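Long-range contact in Ulp1-like SUMO protease (Chaetomium thermophilum, PDB 6DG4), which probably cleaves SUMO from modified proteins as a thiol protease of the peptidase C48 family, this chain being its C-terminal catalytic domain: residues L111-L123 with L172-W186. Sequence-based numbering, arbitrary orientation.
With SO4 (sulfate ion), chain B.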
loop_
_atom_site.group_PDB
_atom_site.type_symbol
_atom_site.label_atom_id
_atom_site.label_comp_id
_atom_site.label_asym_id
_atom_site.label_seq_id
_atom_site.Cartn_x
_atom_site.Cartn_y
_atom_site.Cartn_z
ATOM N N LEU A 111 -1.265 -0.393 -17.927
ATOM C CA LEU A 111 -1.304 -0.431 -16.469
ATOM C C LEU A 111 -1.601 0.948 -15.888
ATOM O O LEU A 111 -2.360 1.064 -14.922
ATOM C CB LEU A 111 -0.006 -1.008 -15.907
ATOM C CG LEU A 111 0.273 -2.486 -16.189
ATOM C CD1 LEU A 111 1.568 -2.901 -15.519
ATOM C CD2 LEU A 111 -0.871 -3.381 -15.723
ATOM N N LEU A 112 -1.029 2.007 -16.470
ATOM C CA LEU A 112 -1.347 3.364 -16.030
ATOM C C LEU A 112 -2.831 3.659 -16.200
ATOM O O LEU A 112 -3.478 4.185 -15.291
ATOM C CB LEU A 112 -0.503 4.380 -16.800
ATOM C CG LEU A 112 0.982 4.347 -16.444
ATOM C CD1 LEU A 112 1.799 5.098 -17.476
ATOM C CD2 LEU A 112 1.196 4.932 -15.061
ATOM N N ARG A 113 -3.392 3.311 -17.358
ATOM C CA ARG A 113 -4.808 3.566 -17.598
ATOM C C ARG A 113 -5.689 2.774 -16.639
ATOM O O ARG A 113 -6.704 3.290 -16.154
ATOM C CB ARG A 113 -5.149 3.269 -19.059
ATOM C CG ARG A 113 -4.568 4.290 -20.021
ATOM C CD ARG A 113 -5.068 4.110 -21.446
ATOM N NE ARG A 113 -4.658 2.844 -22.056
ATOM C CZ ARG A 113 -3.505 2.646 -22.693
ATOM N NH1 ARG A 113 -2.617 3.627 -22.796
ATOM N NH2 ARG A 113 -3.235 1.461 -23.224
ATOM N N ARG A 114 -5.315 1.527 -16.336
ATOM C CA ARG A 114 -6.116 0.716 -15.424
ATOM C C ARG A 114 -6.097 1.280 -14.011
ATOM O O ARG A 114 -7.064 1.103 -13.259
ATOM C CB ARG A 114 -5.623 -0.731 -15.438
ATOM C CG ARG A 114 -6.353 -1.612 -16.449
ATOM C CD ARG A 114 -5.605 -2.908 -16.741
ATOM N NE ARG A 114 -6.419 -3.871 -17.482
ATOM C CZ ARG A 114 -6.802 -3.724 -18.749
ATOM N NH1 ARG A 114 -6.463 -2.640 -19.434
ATOM N NH2 ARG A 114 -7.537 -4.661 -19.333
ATOM N N ALA A 115 -5.015 1.956 -13.634
ATOM C CA ALA A 115 -4.916 2.653 -12.359
ATOM C C ALA A 115 -5.491 4.064 -12.410
ATOM O O ALA A 115 -5.432 4.781 -11.406
ATOM C CB ALA A 115 -3.453 2.716 -11.906
ATOM N N ASN A 116 -6.038 4.474 -13.555
ATOM C CA ASN A 116 -6.619 5.806 -13.720
ATOM C C ASN A 116 -5.589 6.903 -13.481
ATOM O O ASN A 116 -5.888 7.954 -12.911
ATOM C CB ASN A 116 -7.872 5.971 -12.869
ATOM C CG ASN A 116 -8.992 5.097 -13.363
ATOM O OD1 ASN A 116 -9.390 5.191 -14.523
ATOM N ND2 ASN A 116 -9.477 4.210 -12.510
ATOM N N VAL A 117 -4.374 6.661 -13.960
ATOM C CA VAL A 117 -3.287 7.628 -13.921
ATOM C C VAL A 117 -3.096 8.122 -15.349
ATOM O O VAL A 117 -2.451 7.461 -16.172
ATOM C CB VAL A 117 -2.004 7.010 -13.357
ATOM C CG1 VAL A 117 -0.872 8.007 -13.381
ATOM C CG2 VAL A 117 -2.241 6.506 -11.938
ATOM N N ARG A 118 -3.665 9.287 -15.647
ATOM C CA ARG A 118 -3.593 9.889 -16.968
ATOM C C ARG A 118 -3.082 11.317 -16.845
ATOM O O ARG A 118 -3.139 11.930 -15.779
ATOM C CB ARG A 118 -4.968 9.887 -17.647
ATOM C CG ARG A 118 -5.482 8.490 -17.969
ATOM C CD ARG A 118 -6.900 8.545 -18.503
ATOM N NE ARG A 118 -7.378 7.244 -18.965
ATOM C CZ ARG A 118 -7.945 6.321 -18.190
ATOM N NH1 ARG A 118 -8.117 6.533 -16.891
ATOM N NH2 ARG A 118 -8.344 5.174 -18.723
ATOM N N LYS A 119 -2.566 11.846 -17.953
ATOM C CA LYS A 119 -2.056 13.212 -17.940
ATOM C C LYS A 119 -3.101 14.190 -17.416
ATOM O O LYS A 119 -2.789 15.068 -16.604
ATOM C CB LYS A 119 -1.611 13.608 -19.348
ATOM C CG LYS A 119 -1.007 15.012 -19.457
ATOM C CD LYS A 119 -0.558 15.293 -20.888
ATOM C CE LYS A 119 0.030 16.686 -21.016
ATOM N NZ LYS A 119 0.453 16.967 -22.412
ATOM N N ALA A 120 -4.351 14.057 -17.865
ATOM C CA ALA A 120 -5.363 15.058 -17.540
ATOM C C ALA A 120 -5.660 15.141 -16.047
ATOM O O ALA A 120 -5.961 16.228 -15.541
ATOM C CB ALA A 120 -6.654 14.777 -18.311
ATOM N N ASN A 121 -5.607 14.023 -15.326
ATOM C CA ASN A 121 -5.967 14.021 -13.915
ATOM C C ASN A 121 -4.778 13.821 -12.985
ATOM O O ASN A 121 -4.963 13.797 -11.765
ATOM C CB ASN A 121 -7.034 12.956 -13.623
ATOM C CG ASN A 121 -6.485 11.545 -13.688
ATOM O OD1 ASN A 121 -5.934 11.137 -14.704
ATOM N ND2 ASN A 121 -6.634 10.791 -12.599
ATOM N N PHE A 122 -3.563 13.700 -13.526
ATOM C CA PHE A 122 -2.409 13.324 -12.713
ATOM C C PHE A 122 -2.242 14.227 -11.494
ATOM O O PHE A 122 -2.111 13.743 -10.364
ATOM C CB PHE A 122 -1.143 13.331 -13.573
ATOM C CG PHE A 122 0.056 12.782 -12.869
ATOM C CD1 PHE A 122 0.259 11.419 -12.797
ATOM C CD2 PHE A 122 0.981 13.625 -12.272
ATOM C CE1 PHE A 122 1.354 10.903 -12.146
ATOM C CE2 PHE A 122 2.079 13.114 -11.621
ATOM C CZ PHE A 122 2.262 11.745 -11.555
ATOM N N LEU A 123 -2.219 15.542 -11.702
ATOM C CA LEU A 123 -2.005 16.464 -10.590
ATOM C C LEU A 123 -3.186 16.523 -9.628
ATOM O O LEU A 123 -3.031 17.053 -8.525
ATOM C CB LEU A 123 -1.667 17.863 -11.115
ATOM C CG LEU A 123 -0.380 17.964 -11.931
ATOM C CD1 LEU A 123 -0.177 19.391 -12.409
ATOM C CD2 LEU A 123 0.818 17.513 -11.123
ATOM N N LEU A 172 9.040 8.289 -14.608
ATOM C CA LEU A 172 7.636 7.967 -14.837
ATOM C C LEU A 172 6.778 9.225 -14.815
ATOM O O LEU A 172 5.910 9.414 -15.676
ATOM C CB LEU A 172 7.163 6.974 -13.773
ATOM C CG LEU A 172 5.678 6.608 -13.772
ATOM C CD1 LEU A 172 5.293 5.893 -15.058
ATOM C CD2 LEU A 172 5.364 5.740 -12.565
ATOM N N VAL A 173 6.994 10.090 -13.822
ATOM C CA VAL A 173 6.235 11.335 -13.724
ATOM C C VAL A 173 6.427 12.175 -14.982
ATOM O O VAL A 173 5.462 12.700 -15.552
ATOM C CB VAL A 173 6.635 12.100 -12.447
ATOM C CG1 VAL A 173 6.001 13.478 -12.420
ATOM C CG2 VAL A 173 6.236 11.311 -11.194
ATOM N N LYS A 174 7.681 12.322 -15.424
ATOM C CA LYS A 174 7.974 13.095 -16.628
ATOM C C LYS A 174 7.272 12.505 -17.840
ATOM O O LYS A 174 6.722 13.238 -18.672
ATOM C CB LYS A 174 9.484 13.123 -16.845
ATOM C CG LYS A 174 9.911 13.836 -18.117
ATOM C CD LYS A 174 11.402 14.011 -18.138
ATOM C CE LYS A 174 11.834 14.825 -19.343
ATOM N NZ LYS A 174 13.234 15.314 -19.201
ATOM N N PHE A 175 7.250 11.175 -17.941
ATOM C CA PHE A 175 6.587 10.542 -19.072
ATOM C C PHE A 175 5.100 10.871 -19.096
ATOM O O PHE A 175 4.540 11.163 -20.159
ATOM C CB PHE A 175 6.778 9.030 -19.011
ATOM C CG PHE A 175 6.007 8.300 -20.062
ATOM C CD1 PHE A 175 6.522 8.159 -21.331
ATOM C CD2 PHE A 175 4.753 7.781 -19.789
ATOM C CE1 PHE A 175 5.806 7.493 -22.315
ATOM C CE2 PHE A 175 4.032 7.124 -20.764
ATOM C CZ PHE A 175 4.556 6.988 -22.029
ATOM N N VAL A 176 4.435 10.800 -17.944
ATOM C CA VAL A 176 2.998 11.052 -17.901
ATOM C C VAL A 176 2.691 12.521 -18.182
ATOM O O VAL A 176 1.776 12.846 -18.947
ATOM C CB VAL A 176 2.409 10.601 -16.553
ATOM C CG1 VAL A 176 0.948 11.000 -16.463
ATOM C CG2 VAL A 176 2.559 9.092 -16.377
ATOM N N LEU A 177 3.437 13.432 -17.555
ATOM C CA LEU A 177 3.075 14.844 -17.595
ATOM C C LEU A 177 3.511 15.558 -18.871
ATOM O O LEU A 177 2.927 16.593 -19.203
ATOM C CB LEU A 177 3.643 15.583 -16.380
ATOM C CG LEU A 177 2.849 15.396 -15.090
ATOM C CD1 LEU A 177 3.556 16.065 -13.926
ATOM C CD2 LEU A 177 1.439 15.952 -15.248
ATOM N N GLU A 178 4.511 15.048 -19.585
ATOM C CA GLU A 178 4.924 15.609 -20.885
ATOM C C GLU A 178 5.265 17.087 -20.717
ATOM O O GLU A 178 6.109 17.426 -19.870
ATOM C CB GLU A 178 3.854 15.306 -21.933
ATOM C CG GLU A 178 3.539 13.849 -22.104
ATOM C CD GLU A 178 2.488 13.596 -23.170
ATOM O OE1 GLU A 178 1.748 14.532 -23.540
ATOM O OE2 GLU A 178 2.396 12.446 -23.634
ATOM N N ASP A 179 4.658 17.991 -21.493
ATOM C CA ASP A 179 4.965 19.411 -21.418
ATOM C C ASP A 179 4.489 20.059 -20.126
ATOM O O ASP A 179 4.789 21.235 -19.906
ATOM C CB ASP A 179 4.399 20.162 -22.631
ATOM C CG ASP A 179 2.881 20.053 -22.762
ATOM O OD1 ASP A 179 2.253 19.256 -22.040
ATOM O OD2 ASP A 179 2.314 20.764 -23.623
ATOM N N GLN A 180 3.771 19.332 -19.275
ATOM C CA GLN A 180 3.385 19.839 -17.963
ATOM C C GLN A 180 4.391 19.477 -16.871
ATOM O O GLN A 180 4.180 19.836 -15.707
ATOM C CB GLN A 180 1.989 19.327 -17.591
ATOM C CG GLN A 180 0.921 19.608 -18.637
ATOM C CD GLN A 180 0.760 21.086 -18.929
ATOM O OE1 GLN A 180 0.559 21.892 -18.020
ATOM N NE2 GLN A 180 0.846 21.449 -20.208
ATOM N N PHE A 181 5.474 18.780 -17.218
ATOM C CA PHE A 181 6.508 18.428 -16.253
ATOM C C PHE A 181 7.482 19.589 -16.073
ATOM O O PHE A 181 8.138 20.017 -17.030
ATOM C CB PHE A 181 7.274 17.194 -16.715
ATOM C CG PHE A 181 8.292 16.712 -15.721
ATOM C CD1 PHE A 181 7.897 16.211 -14.489
ATOM C CD2 PHE A 181 9.644 16.758 -16.015
ATOM C CE1 PHE A 181 8.835 15.764 -13.575
ATOM C CE2 PHE A 181 10.579 16.310 -15.104
ATOM C CZ PHE A 181 10.173 15.818 -13.885
ATOM N N VAL A 182 7.599 20.066 -14.837
ATOM C CA VAL A 182 8.486 21.168 -14.476
ATOM C C VAL A 182 9.520 20.576 -13.526
ATOM O O VAL A 182 9.269 20.452 -12.319
ATOM C CB VAL A 182 7.723 22.325 -13.826
ATOM C CG1 VAL A 182 8.670 23.466 -13.501
ATOM C CG2 VAL A 182 6.605 22.795 -14.735
ATOM N N GLU A 183 10.680 20.201 -14.076
ATOM C CA GLU A 183 11.584 19.293 -13.376
ATOM C C GLU A 183 12.036 19.856 -12.036
ATOM O O GLU A 183 12.136 19.118 -11.049
ATOM C CB GLU A 183 12.795 18.963 -14.253
ATOM C CG GLU A 183 13.677 20.161 -14.598
ATOM C CD GLU A 183 14.804 19.817 -15.559
ATOM O OE1 GLU A 183 14.859 18.663 -16.040
ATOM O OE2 GLU A 183 15.637 20.707 -15.834
ATOM N N ALA A 184 12.326 21.156 -11.977
ATOM C CA ALA A 184 12.896 21.726 -10.763
ATOM C C ALA A 184 11.873 21.858 -9.642
ATOM O O ALA A 184 12.266 22.004 -8.481
ATOM C CB ALA A 184 13.527 23.089 -11.058
ATOM N N GLU A 185 10.581 21.827 -9.957
ATOM C CA GLU A 185 9.545 21.917 -8.934
ATOM C C GLU A 185 9.171 20.562 -8.354
ATOM O O GLU A 185 8.419 20.517 -7.378
ATOM C CB GLU A 185 8.321 22.678 -9.475
ATOM C CG GLU A 185 8.592 24.190 -9.559
ATOM C CD GLU A 185 7.516 25.015 -10.252
ATOM O OE1 GLU A 185 6.329 24.942 -9.866
ATOM O OE2 GLU A 185 7.879 25.782 -11.170
ATOM N N TRP A 186 9.703 19.472 -8.902
ATOM C CA TRP A 186 9.563 18.137 -8.341
ATOM C C TRP A 186 10.785 17.802 -7.496
ATOM O O TRP A 186 11.892 18.284 -7.750
ATOM C CB TRP A 186 9.418 17.096 -9.462
ATOM C CG TRP A 186 8.029 17.050 -10.014
ATOM C CD1 TRP A 186 7.487 17.884 -10.952
ATOM C CD2 TRP A 186 6.988 16.147 -9.630
ATOM N NE1 TRP A 186 6.174 17.544 -11.186
ATOM C CE2 TRP A 186 5.843 16.485 -10.380
ATOM C CE3 TRP A 186 6.916 15.078 -8.732
ATOM C CZ2 TRP A 186 4.643 15.792 -10.251
ATOM C CZ3 TRP A 186 5.728 14.394 -8.609
ATOM C CH2 TRP A 186 4.603 14.756 -9.357
HETATM S S SO4 B . -6.509 -0.626 -22.968
HETATM O O1 SO4 B . -6.295 0.347 -21.899
HETATM O O2 SO4 B . -6.955 -1.895 -22.396
HETATM O O3 SO4 B . -5.257 -0.833 -23.691
HETATM O O4 SO4 B . -7.525 -0.121 -23.887
#
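With every torsion from chi1 (-178°) outward close to 180°, Lys119 runs fully extended across the C-terminal end of helix 163-177, while Phe122, its CG likewise anti to the backbone N, turns its ring in among Val173, Val176, Leu177 and Trp186. CB of Lys119 passes 3.5 Å from Val176 O, and NZ then forms salt bridges to Glu178 OE1 (3.0 Å) and Asp179 OD1 (2.9 Å). The glutamate oxygen is met on its anti side, the aspartate oxygen on its syn side but 35° out of plane; Gln180 NE2 reaches Asp179 OD1 from the opposite face. A methionine in place of Lys119 would remove the shared cation, and the two exposed acids would probably swing apart. Deeper in, Phe122 CD1 packs on Val176 CG1 (3.8 Å) and CD2 on Leu177 CD2, and CH2 of Trp186 meets the ring edge at CE2 (3.8 Å). Leu112 CD2 extends the apolar seam to Leu172 CD1 (4.2 Å), beside Phe96 of helix 96-103. Within the Ulp1-type catalytic domain, the end of helix 109-114 and the following loop are thus fastened to helix 163-177 by a buried apolar layer and, on the solvent side, a salt-bridge network whose single ammonium probably offsets repulsion between two carboxylates.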